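Local atomic coordinates of Lmo2812 protein (Listeria monocytogenes EGD-e, PDB entry 5ZQA), a protein that probably acts as a serine-type D-Ala-D-Ala carboxypeptidase of the peptidase S11 family, a penicillin-binding protein that trims peptidoglycan stem peptides. Residues A[225-230]-A[260-265]; A[32-37]-A[253-258]; A[173-178]-A[249-254]. All coordinates share one frame; numbering follows the deposited sequence.

Overall arrangement
Near the N terminus, residues 32-37 lead into strand 37-42 and are met, more than 200 residues later, by 253-258, which runs from the end of strand 246-255 to the start of helix 258-272; interaction 2 thus closes the longest loop. Interaction 3 falls within that loop, setting the start of helix 175-188 against 249-254, and the two share Leu253 and Asp254. Interaction 1 crosses both: strand segment 225-230 lies inside their loops, but its partner 260-265, on helix 258-272, comes after them. Together they tie the antiparallel sheet to a helix on each face and join its first strand in sequence to its last. Interactions 1 and 2 also meet directly, through Asp264 at the 32-37 loop.

Interaction 1 of 3, residues A[225-230]-A[260-265]; sequences LKTGFT and KRFKDT
The guanidinium of Arg261 has the methyl CG2 of Thr227 over the centre of one face, 4.0 Å above its plane, while the carbonyl of Gly228 lies at its edge. The Phe262 ring has one face under the Arg261 side chain, whose CG sits 3.8 Å above the plane, and its tip atom CZ comes within 4.0 Å of Thr227 CG2. Phe237 meets this ring edge-to-face. Arg261 reaches the strand because its CG stands between the backbone N and the carbonyl carbon (chi1 79°) and the chain then bends at chi3 (145°). NH1 ends 3.0 Å from Gly228 O, but too slanted for a hydrogen bond; its bond goes to Cys236 O on the adjoining strand. The hydroxyl of Thr227 pairs with Thr212, leaving the methyl for the helix. On the strand itself, Lys226 NZ donates to Thr227 O over 2.9 Å and also bonds Ser122 OG. Lys226, Thr227 and Gly228 fit the K-T-G motif of penicillin-binding enzymes, consistent with the predicted substrate-binding role of Lys226. The contact thus sets a buried guanidinium against this strand, bonded to Cys236 O and close to Gly228 O, whose partial negative charges probably help to stabilise the cation.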
ATOM      1  N   LEU A 225      -4.530   0.308  -5.606  1.00  8.10           N
ATOM      2  CA  LEU A 225      -3.148   0.014  -5.275  1.00  8.72           C
ATOM      3  C   LEU A 225      -2.969  -0.820  -3.991  1.00  8.15           C
ATOM      4  O   LEU A 225      -2.223  -1.789  -3.983  1.00  9.27           O
ATOM      5  CB  LEU A 225      -2.381   1.333  -5.137  1.00 10.94           C
ATOM      6  CG  LEU A 225      -0.857   1.326  -5.171  1.00 12.73           C
ATOM      7  CD1 LEU A 225      -0.337   0.704  -6.464  1.00 10.97           C
ATOM      8  CD2 LEU A 225      -0.347   2.754  -5.036  1.00 11.36           C
ATOM      9  N   LYS A 226      -3.603  -0.422  -2.892  1.00  6.70           N
ATOM     10  CA  LYS A 226      -3.348  -1.110  -1.621  1.00  8.13           C
ATOM     11  C   LYS A 226      -4.384  -0.800  -0.551  1.00  7.38           C
ATOM     12  O   LYS A 226      -4.744   0.358  -0.354  1.00  8.56           O
ATOM     13  CB  LYS A 226      -1.958  -0.730  -1.081  1.00  9.09           C
ATOM     14  CG  LYS A 226      -1.515  -1.526   0.162  1.00  9.02           C
ATOM     15  CD  LYS A 226      -1.071  -2.942  -0.193  1.00 10.23           C
ATOM     16  CE  LYS A 226      -0.928  -3.810   1.047  1.00 10.45           C
ATOM     17  NZ  LYS A 226      -2.259  -4.195   1.628  1.00 10.00           N
ATOM     18  N   THR A 227      -4.807  -1.834   0.170  1.00  8.40           N
ATOM     19  CA  THR A 227      -5.701  -1.709   1.323  1.00  9.11           C
ATOM     20  C   THR A 227      -4.947  -1.640   2.642  1.00  8.75           C
ATOM     21  O   THR A 227      -3.772  -2.006   2.718  1.00  9.29           O
ATOM     22  CB  THR A 227      -6.653  -2.912   1.431  1.00  9.01           C
ATOM     23  OG1 THR A 227      -5.875  -4.113   1.532  1.00  9.97           O
ATOM     24  CG2 THR A 227      -7.558  -3.015   0.219  1.00 11.88           C
ATOM     25  N   GLY A 228      -5.643  -1.199   3.685  1.00  7.96           N
ATOM     26  CA  GLY A 228      -5.150  -1.324   5.050  1.00  9.62           C
ATOM     27  C   GLY A 228      -6.324  -1.460   5.998  1.00 12.59           C
ATOM     28  O   GLY A 228      -7.416  -0.972   5.697  1.00 12.18           O
ATOM     29  N   PHE A 229      -6.117  -2.135   7.126  1.00 11.05           N
ATOM     30  CA  PHE A 229      -7.121  -2.162   8.184  1.00 12.35           C
ATOM     31  C   PHE A 229      -6.550  -2.515   9.542  1.00 14.18           C
ATOM     32  O   PHE A 229      -5.884  -3.536   9.684  1.00 14.63           O
ATOM     33  CB  PHE A 229      -8.240  -3.162   7.900  1.00 11.96           C
ATOM     34  CG  PHE A 229      -9.081  -3.437   9.115  1.00 14.87           C
ATOM     35  CD1 PHE A 229      -9.919  -2.453   9.614  1.00 15.66           C
ATOM     36  CD2 PHE A 229      -8.983  -4.638   9.794  1.00 17.77           C
ATOM     37  CE1 PHE A 229     -10.677  -2.678  10.747  1.00 15.36           C
ATOM     38  CE2 PHE A 229      -9.738  -4.871  10.926  1.00 18.64           C
ATOM     39  CZ  PHE A 229     -10.583  -3.889  11.402  1.00 18.12           C
ATOM     40  N   THR A 230      -6.823  -1.653  10.519  1.00 12.62           N
ATOM     41  CA  THR A 230      -6.798  -1.989  11.946  1.00 12.67           C
ATOM     42  C   THR A 230      -7.972  -1.277  12.607  1.00 12.79           C
ATOM     43  O   THR A 230      -8.582  -0.401  12.008  1.00 13.65           O
ATOM     44  CB  THR A 230      -5.517  -1.543  12.659  1.00 15.02           C
ATOM     45  OG1 THR A 230      -5.403  -0.117  12.579  1.00 14.69           O
ATOM     46  CG2 THR A 230      -4.290  -2.199  12.060  1.00 17.65           C
ATOM     47  N   LYS A 260     -17.457   0.172   2.837  1.00 11.32           N
ATOM     48  CA  LYS A 260     -17.511   1.630   2.760  1.00 10.13           C
ATOM     49  C   LYS A 260     -16.240   2.243   2.167  1.00 11.70           C
ATOM     50  O   LYS A 260     -16.316   3.267   1.485  1.00 10.82           O
ATOM     51  CB  LYS A 260     -17.763   2.229   4.139  1.00 10.81           C
ATOM     52  CG  LYS A 260     -19.217   2.144   4.604  1.00 12.58           C
ATOM     53  CD  LYS A 260     -19.325   2.390   6.090  1.00 10.85           C
ATOM     54  CE  LYS A 260     -20.786   2.490   6.555  1.00 11.78           C
ATOM     55  NZ  LYS A 260     -21.391   3.729   6.024  1.00 11.44           N
ATOM     56  N   ARG A 261     -15.080   1.648   2.430  1.00 10.87           N
ATOM     57  CA  ARG A 261     -13.866   2.233   1.858  1.00  9.81           C
ATOM     58  C   ARG A 261     -13.940   2.162   0.340  1.00 11.11           C
ATOM     59  O   ARG A 261     -13.413   3.038  -0.347  1.00 12.62           O
ATOM     60  CB  ARG A 261     -12.593   1.538   2.368  1.00 11.98           C
ATOM     61  CG  ARG A 261     -12.285   0.223   1.714  1.00 18.64           C
ATOM     62  CD  ARG A 261     -11.044  -0.396   2.299  1.00 14.07           C
ATOM     63  NE  ARG A 261     -11.179  -1.842   2.348  1.00 15.63           N
ATOM     64  CZ  ARG A 261     -10.384  -2.641   3.046  1.00 15.95           C
ATOM     65  NH1 ARG A 261      -9.398  -2.136   3.776  1.00 12.77           N
ATOM     66  NH2 ARG A 261     -10.594  -3.951   3.039  1.00 21.62           N
ATOM     67  N   PHE A 262     -14.607   1.144  -0.197  1.00 11.86           N
ATOM     68  CA  PHE A 262     -14.677   1.019  -1.645  1.00 11.51           C
ATOM     69  C   PHE A 262     -15.812   1.880  -2.227  1.00 11.84           C
ATOM     70  O   PHE A 262     -15.697   2.399  -3.332  1.00 10.75           O
ATOM     71  CB  PHE A 262     -14.809  -0.460  -2.048  1.00 11.41           C
ATOM     72  CG  PHE A 262     -13.596  -1.296  -1.688  1.00 12.40           C
ATOM     73  CD1 PHE A 262     -12.339  -0.946  -2.149  1.00 13.89           C
ATOM     74  CD2 PHE A 262     -13.718  -2.425  -0.890  1.00 14.02           C
ATOM     75  CE1 PHE A 262     -11.225  -1.703  -1.832  1.00 11.96           C
ATOM     76  CE2 PHE A 262     -12.606  -3.183  -0.563  1.00 15.39           C
ATOM     77  CZ  PHE A 262     -11.354  -2.814  -1.039  1.00 12.50           C
ATOM     78  N   LYS A 263     -16.898   2.043  -1.471  1.00 11.17           N
ATOM     79  CA  LYS A 263     -17.957   2.971  -1.876  1.00 11.05           C
ATOM     80  C   LYS A 263     -17.431   4.393  -1.925  1.00 13.45           C
ATOM     81  O   LYS A 263     -17.779   5.156  -2.830  1.00 13.94           O
ATOM     82  CB  LYS A 263     -19.145   2.896  -0.919  1.00 14.00           C
ATOM     83  CG  LYS A 263     -19.837   1.558  -0.892  1.00 19.71           C
ATOM     84  CD  LYS A 263     -20.710   1.361  -2.110  1.00 21.84           C
ATOM     85  CE  LYS A 263     -21.634   0.163  -1.898  1.00 24.35           C
ATOM     86  NZ  LYS A 263     -22.574   0.008  -3.029  1.00 23.83           N
ATOM     87  N   ASP A 264     -16.606   4.756  -0.946  1.00 10.62           N
ATOM     88  CA  ASP A 264     -15.959   6.071  -0.959  1.00  9.82           C
ATOM     89  C   ASP A 264     -15.053   6.220  -2.178  1.00 10.62           C
ATOM     90  O   ASP A 264     -15.018   7.281  -2.803  1.00 11.04           O
ATOM     91  CB  ASP A 264     -15.105   6.310   0.298  1.00 12.12           C
ATOM     92  CG  ASP A 264     -15.921   6.447   1.576  1.00 13.78           C
ATOM     93  OD1 ASP A 264     -17.155   6.652   1.519  1.00 15.33           O
ATOM     94  OD2 ASP A 264     -15.294   6.351   2.657  1.00 15.07           O
ATOM     95  N   THR A 265     -14.295   5.170  -2.486  1.00  9.40           N
ATOM     96  CA  THR A 265     -13.388   5.203  -3.623  1.00 11.20           C
ATOM     97  C   THR A 265     -14.148   5.374  -4.932  1.00 11.92           C
ATOM     98  O   THR A 265     -13.690   6.092  -5.819  1.00 11.97           O
ATOM     99  CB  THR A 265     -12.517   3.939  -3.665  1.00  8.79           C
ATOM    100  OG1 THR A 265     -11.713   3.912  -2.488  1.00  9.86           O
ATOM    101  CG2 THR A 265     -11.593   3.926  -4.881  1.00  9.93           C
TER

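Interaction 2 of 3, residues A[32-37]-A[253-258]; sequences YLSANA and LDAGTA
Ser34 OG accepts the backbone N-H of Gly256 at 2.8 Å, and Leu253 N donates to Ala37 O at 2.9 Å, the donor arriving almost in line with the carbonyl bond. The serine hydroxyl gets there by standing anti to its own backbone nitrogen (chi1 175°). Between these two anchors the bonds are weaker: Leu253 O takes weak bonds from both Asn36 N and Ala37 N, the latter long at 3.3 Å but nearly straight. A water bridges Ser34 O and Asp254 O. The side chains of Asn36 and Asp254 also meet, their planes 54° apart; Asn36 ND2 is modelled only 2.5 Å from Asp254 OD2, so the detail of that bond is doubtful. The nearest atom of the Asp254 side chain is about 4 Å from a bound magnesium ion. Asp264, on helix 258-272, takes the N-H groups of Ser34 and Ala35. The chains pack mainly through backbone and short side chains: Ala35 CA lies 3.9 Å from Ala255 CA, Ala35 CB 3.5 Å from Leu253 O, and Ala37 CB 4.2 Å from Leu253 CD1. Asp254, with positive phi (62°), marks a corner, while Asn36 and Ala37 facing Leu253 make a classic beta bulge where strands 37-42 and 246-255, neighbours in the central sheet, begin to pair.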
ATOM      1  N   TYR A  32     -20.091  12.974   0.504  1.00 13.20           N
ATOM      2  CA  TYR A  32     -20.385  12.448   1.826  1.00 13.89           C
ATOM      3  C   TYR A  32     -19.805  11.054   1.941  1.00 16.13           C
ATOM      4  O   TYR A  32     -20.388  10.078   1.474  1.00 18.76           O
ATOM      5  CB  TYR A  32     -21.887  12.476   2.082  1.00 14.62           C
ATOM      6  CG  TYR A  32     -22.363  13.903   2.197  1.00 15.69           C
ATOM      7  CD1 TYR A  32     -22.065  14.657   3.324  1.00 16.30           C
ATOM      8  CD2 TYR A  32     -23.058  14.513   1.161  1.00 21.92           C
ATOM      9  CE1 TYR A  32     -22.471  15.974   3.434  1.00 19.73           C
ATOM     10  CE2 TYR A  32     -23.466  15.838   1.260  1.00 17.95           C
ATOM     11  CZ  TYR A  32     -23.166  16.554   2.401  1.00 17.97           C
ATOM     12  OH  TYR A  32     -23.567  17.867   2.517  1.00 27.88           O
ATOM     13  N   LEU A  33     -18.624  10.995   2.544  1.00 14.28           N
ATOM     14  CA  LEU A  33     -17.835   9.771   2.605  1.00 11.32           C
ATOM     15  C   LEU A  33     -17.832   9.210   4.006  1.00 13.22           C
ATOM     16  O   LEU A  33     -18.025   9.950   4.972  1.00 13.75           O
ATOM     17  CB  LEU A  33     -16.388  10.036   2.171  1.00 11.97           C
ATOM     18  CG  LEU A  33     -16.200  10.768   0.838  1.00 14.54           C
ATOM     19  CD1 LEU A  33     -14.728  11.021   0.562  1.00 13.81           C
ATOM     20  CD2 LEU A  33     -16.818   9.975  -0.300  1.00 15.84           C
ATOM     21  N   SER A  34     -17.585   7.909   4.123  1.00 12.63           N
ATOM     22  CA  SER A  34     -17.386   7.299   5.433  1.00 11.60           C
ATOM     23  C   SER A  34     -16.026   7.675   5.987  1.00 11.95           C
ATOM     24  O   SER A  34     -15.870   7.928   7.182  1.00 14.52           O
ATOM     25  CB  SER A  34     -17.507   5.778   5.355  1.00 13.28           C
ATOM     26  OG  SER A  34     -17.197   5.211   6.618  1.00 15.35           O
ATOM     27  N   ALA A  35     -15.043   7.705   5.098  1.00 12.67           N
ATOM     28  CA  ALA A  35     -13.667   8.016   5.462  1.00 12.64           C
ATOM     29  C   ALA A  35     -13.556   9.292   6.273  1.00 11.96           C
ATOM     30  O   ALA A  35     -14.203  10.288   5.961  1.00 14.51           O
ATOM     31  CB  ALA A  35     -12.823   8.145   4.209  1.00 12.28           C
ATOM     32  N   ASN A  36     -12.713   9.272   7.297  1.00 11.52           N
ATOM     33  CA  ASN A  36     -12.456  10.487   8.056  1.00 13.92           C
ATOM     34  C   ASN A  36     -11.415  11.389   7.398  1.00 13.72           C
ATOM     35  O   ASN A  36     -11.394  12.592   7.652  1.00 18.80           O
ATOM     36  CB  ASN A  36     -12.063  10.116   9.481  1.00 15.04           C
ATOM     37  CG  ASN A  36     -13.270   9.658  10.288  1.00 25.47           C
ATOM     38  OD1 ASN A  36     -14.307  10.325  10.283  1.00 30.29           O
ATOM     39  ND2 ASN A  36     -13.158   8.508  10.947  1.00 29.10           N
ATOM     40  N   ALA A  37     -10.582  10.826   6.527  1.00  9.00           N
ATOM     41  CA  ALA A  37      -9.706  11.630   5.672  1.00 10.48           C
ATOM     42  C   ALA A  37      -9.727  11.025   4.283  1.00  9.37           C
ATOM     43  O   ALA A  37      -9.671   9.803   4.138  1.00  9.63           O
ATOM     44  CB  ALA A  37      -8.283  11.677   6.208  1.00 10.85           C
ATOM     45  N   LEU A 253      -8.936   6.973   4.174  1.00  7.86           N
ATOM     46  CA  LEU A 253      -8.440   6.589   5.494  1.00  8.17           C
ATOM     47  C   LEU A 253      -9.568   6.575   6.515  1.00  9.67           C
ATOM     48  O   LEU A 253     -10.354   7.519   6.583  1.00 10.64           O
ATOM     49  CB  LEU A 253      -7.337   7.550   5.959  1.00  9.50           C
ATOM     50  CG  LEU A 253      -6.155   7.693   5.002  1.00  9.70           C
ATOM     51  CD1 LEU A 253      -5.267   8.863   5.423  1.00 11.10           C
ATOM     52  CD2 LEU A 253      -5.362   6.397   4.971  1.00 10.05           C
ATOM     53  N   ASP A 254      -9.637   5.493   7.284  1.00 10.70           N
ATOM     54  CA  ASP A 254     -10.590   5.339   8.398  1.00 10.49           C
ATOM     55  C   ASP A 254     -12.048   5.378   7.949  1.00 10.25           C
ATOM     56  O   ASP A 254     -12.868   6.115   8.515  1.00 12.29           O
ATOM     57  CB  ASP A 254     -10.342   6.417   9.472  1.00 12.76           C
ATOM     58  CG  ASP A 254     -11.019   6.091  10.804  1.00 18.16           C
ATOM     59  OD1 ASP A 254     -11.280   4.895  11.076  1.00 18.63           O
ATOM     60  OD2 ASP A 254     -11.286   7.032  11.582  1.00 20.73           O
ATOM     61  N   ALA A 255     -12.384   4.586   6.934  1.00  9.88           N
ATOM     62  CA  ALA A 255     -13.793   4.319   6.648  1.00  9.73           C
ATOM     63  C   ALA A 255     -14.308   3.262   7.635  1.00 13.33           C
ATOM     64  O   ALA A 255     -13.523   2.553   8.266  1.00 12.43           O
ATOM     65  CB  ALA A 255     -13.979   3.869   5.201  1.00 10.82           C
ATOM     66  N   GLY A 256     -15.629   3.151   7.775  1.00 10.97           N
ATOM     67  CA  GLY A 256     -16.197   2.351   8.849  1.00 11.18           C
ATOM     68  C   GLY A 256     -16.305   0.852   8.637  1.00 12.89           C
ATOM     69  O   GLY A 256     -16.371   0.094   9.605  1.00 13.30           O
ATOM     70  N   THR A 257     -16.366   0.430   7.379  1.00 10.90           N
ATOM     71  CA  THR A 257     -16.404  -0.987   7.016  1.00 10.89           C
ATOM     72  C   THR A 257     -15.553  -1.217   5.771  1.00 10.11           C
ATOM     73  O   THR A 257     -15.170  -0.265   5.098  1.00 10.74           O
ATOM     74  CB  THR A 257     -17.826  -1.489   6.704  1.00 13.68           C
ATOM     75  OG1 THR A 257     -18.303  -0.841   5.512  1.00 11.77           O
ATOM     76  CG2 THR A 257     -18.773  -1.214   7.863  1.00 13.37           C
ATOM     77  N   ALA A 258     -15.271  -2.477   5.458  1.00 13.48           N
ATOM     78  CA  ALA A 258     -14.537  -2.792   4.236  1.00 15.78           C
ATOM     79  C   ALA A 258     -15.300  -2.317   2.999  1.00 16.04           C
ATOM     80  O   ALA A 258     -14.717  -1.779   2.060  1.00 17.82           O
ATOM     81  CB  ALA A 258     -14.258  -4.288   4.154  1.00 20.60           C
TER
HETATM   82  O   HOH W   1     -15.693   6.235   9.543  1.00 24.51           O

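Interaction 3 of 3, residues A[173-178]-A[249-254]; sequences STTKDL and ISIVLD
Thr175 OG1 is gripped from outside the pair, by a hydrogen bond with Tyr41 OH and a weak one with Ala54 O, while its methyl serves the contact. That division follows from the first torsion (chi1 69°), which sets OG1 between the backbone N and the carbonyl carbon and turns CG2 to the strand. There CG2 meets Ile251 CG2 at 3.9 Å and Leu253 CD1 at 4.0 Å, two branches from alternate residues on the same face of the strand. Leu178, one turn further along the helix, brings its CD1 in between: it lies 4.0 Å from Ile251 CG2 and, tip to tip, 4.0 Å from Leu253 CD2. The other branch of Ile251 ends in CD1, 4.0 Å from Leu178 CB, so its two branches meet the tip and the base of the leucine. All four side chains are buried and their contacts apolar. The helix start is fixed by Thr174, the N-cap, whose OG1 accepts Asp177 N at 3.0 Å in a nearly straight bond (165°). Asp177 in turn bonds Ser153 and Thr156, tying this turn to the loop that follows helix 139-150. Strand 246-255 alternates its faces: Ile251 and Leu253 turn to helix 175-188, whereas Ser250 and Val252 pack on helix 258-272. The central sheet therefore has helices on both sides, as in the alpha/beta transpeptidase-type domain of penicillin-binding proteins, with strands 37-42 and 236-243 flanking this one.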
ATOM      1  N   SER A 173       0.707   8.978   8.430  1.00  8.57           N
ATOM      2  CA  SER A 173       0.956   9.833   7.272  1.00  8.80           C
ATOM      3  C   SER A 173      -0.271  10.724   7.048  1.00 10.54           C
ATOM      4  O   SER A 173      -1.143  10.808   7.913  1.00 10.72           O
ATOM      5  CB  SER A 173       1.271   8.975   6.036  1.00 10.24           C
ATOM      6  OG  SER A 173       1.782   9.754   4.968  1.00 11.27           O
ATOM      7  N   THR A 174      -0.320  11.389   5.898  1.00  9.17           N
ATOM      8  CA  THR A 174      -1.450  12.233   5.496  1.00  8.79           C
ATOM      9  C   THR A 174      -1.871  11.839   4.094  1.00  9.28           C
ATOM     10  O   THR A 174      -1.087  11.197   3.391  1.00  8.72           O
ATOM     11  CB  THR A 174      -1.084  13.717   5.478  1.00  9.34           C
ATOM     12  OG1 THR A 174      -0.077  13.935   4.481  1.00 11.77           O
ATOM     13  CG2 THR A 174      -0.543  14.166   6.838  1.00 11.36           C
ATOM     14  N   THR A 175      -3.064  12.239   3.648  1.00  7.53           N
ATOM     15  CA  THR A 175      -3.423  11.910   2.270  1.00  9.12           C
ATOM     16  C   THR A 175      -2.454  12.552   1.290  1.00  8.65           C
ATOM     17  O   THR A 175      -2.152  11.972   0.248  1.00  9.46           O
ATOM     18  CB  THR A 175      -4.851  12.335   1.861  1.00 10.22           C
ATOM     19  OG1 THR A 175      -4.944  13.760   1.778  1.00 12.44           O
ATOM     20  CG2 THR A 175      -5.885  11.782   2.819  1.00 11.59           C
ATOM     21  N   LYS A 176      -1.964  13.746   1.617  1.00  8.21           N
ATOM     22  CA  LYS A 176      -1.011  14.423   0.749  1.00  9.85           C
ATOM     23  C   LYS A 176       0.288  13.615   0.609  1.00  9.27           C
ATOM     24  O   LYS A 176       0.789  13.420  -0.499  1.00  9.70           O
ATOM     25  CB  LYS A 176      -0.725  15.836   1.266  1.00 11.77           C
ATOM     26  CG  LYS A 176      -1.881  16.803   1.083  1.00 15.93           C
ATOM     27  CD  LYS A 176      -1.482  18.199   1.543  1.00 23.54           C
ATOM     28  CE  LYS A 176      -2.499  19.236   1.088  1.00 24.70           C
ATOM     29  NZ  LYS A 176      -2.646  19.273  -0.402  1.00 27.72           N
ATOM     30  N   ASP A 177       0.829  13.132   1.724  1.00  8.21           N
ATOM     31  CA  ASP A 177       2.064  12.353   1.664  1.00 10.42           C
ATOM     32  C   ASP A 177       1.846  10.986   1.002  1.00  8.13           C
ATOM     33  O   ASP A 177       2.712  10.499   0.267  1.00  9.02           O
ATOM     34  CB  ASP A 177       2.636  12.169   3.063  1.00 10.32           C
ATOM     35  CG  ASP A 177       3.489  13.337   3.514  1.00 13.13           C
ATOM     36  OD1 ASP A 177       3.939  14.150   2.675  1.00 15.10           O
ATOM     37  OD2 ASP A 177       3.737  13.419   4.730  1.00 14.16           O
ATOM     38  N   LEU A 178       0.688  10.373   1.252  1.00  8.07           N
ATOM     39  CA  LEU A 178       0.389   9.085   0.636  1.00  7.45           C
ATOM     40  C   LEU A 178       0.236   9.218  -0.888  1.00  8.36           C
ATOM     41  O   LEU A 178       0.644   8.320  -1.631  1.00  9.95           O
ATOM     42  CB  LEU A 178      -0.864   8.469   1.274  1.00  7.70           C
ATOM     43  CG  LEU A 178      -0.662   8.000   2.715  1.00  7.29           C
ATOM     44  CD1 LEU A 178      -2.003   7.663   3.321  1.00  8.35           C
ATOM     45  CD2 LEU A 178       0.292   6.805   2.786  1.00  9.75           C
ATOM     46  N   ILE A 249      -4.995   9.217  -8.399  1.00  6.60           N
ATOM     47  CA  ILE A 249      -4.757   8.417  -7.211  1.00  6.61           C
ATOM     48  C   ILE A 249      -5.725   8.877  -6.134  1.00  8.79           C
ATOM     49  O   ILE A 249      -5.812  10.070  -5.833  1.00  9.12           O
ATOM     50  CB  ILE A 249      -3.314   8.540  -6.724  1.00  7.29           C
ATOM     51  CG1 ILE A 249      -2.367   7.925  -7.761  1.00  8.72           C
ATOM     52  CG2 ILE A 249      -3.146   7.831  -5.376  1.00  9.31           C
ATOM     53  CD1 ILE A 249      -0.895   8.120  -7.422  1.00 10.96           C
ATOM     54  N   SER A 250      -6.481   7.932  -5.583  1.00  7.30           N
ATOM     55  CA  SER A 250      -7.426   8.241  -4.513  1.00  8.66           C
ATOM     56  C   SER A 250      -6.916   7.697  -3.190  1.00  8.19           C
ATOM     57  O   SER A 250      -6.288   6.643  -3.150  1.00  7.89           O
ATOM     58  CB  SER A 250      -8.803   7.656  -4.832  1.00  9.55           C
ATOM     59  OG  SER A 250      -8.742   6.235  -4.906  1.00 10.19           O
ATOM     60  N   ILE A 251      -7.182   8.429  -2.112  1.00  7.94           N
ATOM     61  CA  ILE A 251      -6.808   8.002  -0.769  1.00  7.69           C
ATOM     62  C   ILE A 251      -8.035   8.005   0.140  1.00  8.17           C
ATOM     63  O   ILE A 251      -8.731   9.018   0.227  1.00  8.79           O
ATOM     64  CB  ILE A 251      -5.764   8.935  -0.130  1.00  9.11           C
ATOM     65  CG1 ILE A 251      -4.641   9.293  -1.111  1.00 14.59           C
ATOM     66  CG2 ILE A 251      -5.248   8.324   1.165  1.00  9.71           C
ATOM     67  CD1 ILE A 251      -3.783   8.166  -1.427  1.00 15.11           C
ATOM     68  N   VAL A 252      -8.289   6.878   0.807  1.00  6.91           N
ATOM     69  CA  VAL A 252      -9.358   6.731   1.793  1.00  8.39           C
ATOM     70  C   VAL A 252      -8.763   6.216   3.094  1.00  8.46           C
ATOM     71  O   VAL A 252      -8.141   5.158   3.106  1.00  8.16           O
ATOM     72  CB  VAL A 252     -10.453   5.757   1.294  1.00  8.50           C
ATOM     73  CG1 VAL A 252     -11.338   5.279   2.444  1.00 11.69           C
ATOM     74  CG2 VAL A 252     -11.276   6.421   0.195  1.00 11.64           C
ATOM     75  N   LEU A 253      -8.936   6.973   4.174  1.00  7.86           N
ATOM     76  CA  LEU A 253      -8.440   6.589   5.494  1.00  8.17           C
ATOM     77  C   LEU A 253      -9.568   6.575   6.515  1.00  9.67           C
ATOM     78  O   LEU A 253     -10.354   7.519   6.583  1.00 10.64           O
ATOM     79  CB  LEU A 253      -7.337   7.550   5.959  1.00  9.50           C
ATOM     80  CG  LEU A 253      -6.155   7.693   5.002  1.00  9.70           C
ATOM     81  CD1 LEU A 253      -5.267   8.863   5.423  1.00 11.10           C
ATOM     82  CD2 LEU A 253      -5.362   6.397   4.971  1.00 10.05           C
ATOM     83  N   ASP A 254      -9.637   5.493   7.284  1.00 10.70           N
ATOM     84  CA  ASP A 254     -10.590   5.339   8.398  1.00 10.49           C
ATOM     85  C   ASP A 254     -12.048   5.378   7.949  1.00 10.25           C
ATOM     86  O   ASP A 254     -12.868   6.115   8.515  1.00 12.29           O
ATOM     87  CB  ASP A 254     -10.342   6.417   9.472  1.00 12.76           C
ATOM     88  CG  ASP A 254     -11.019   6.091  10.804  1.00 18.16           C
ATOM     89  OD1 ASP A 254     -11.280   4.895  11.076  1.00 18.63           O
ATOM     90  OD2 ASP A 254     -11.286   7.032  11.582  1.00 20.73           O
TER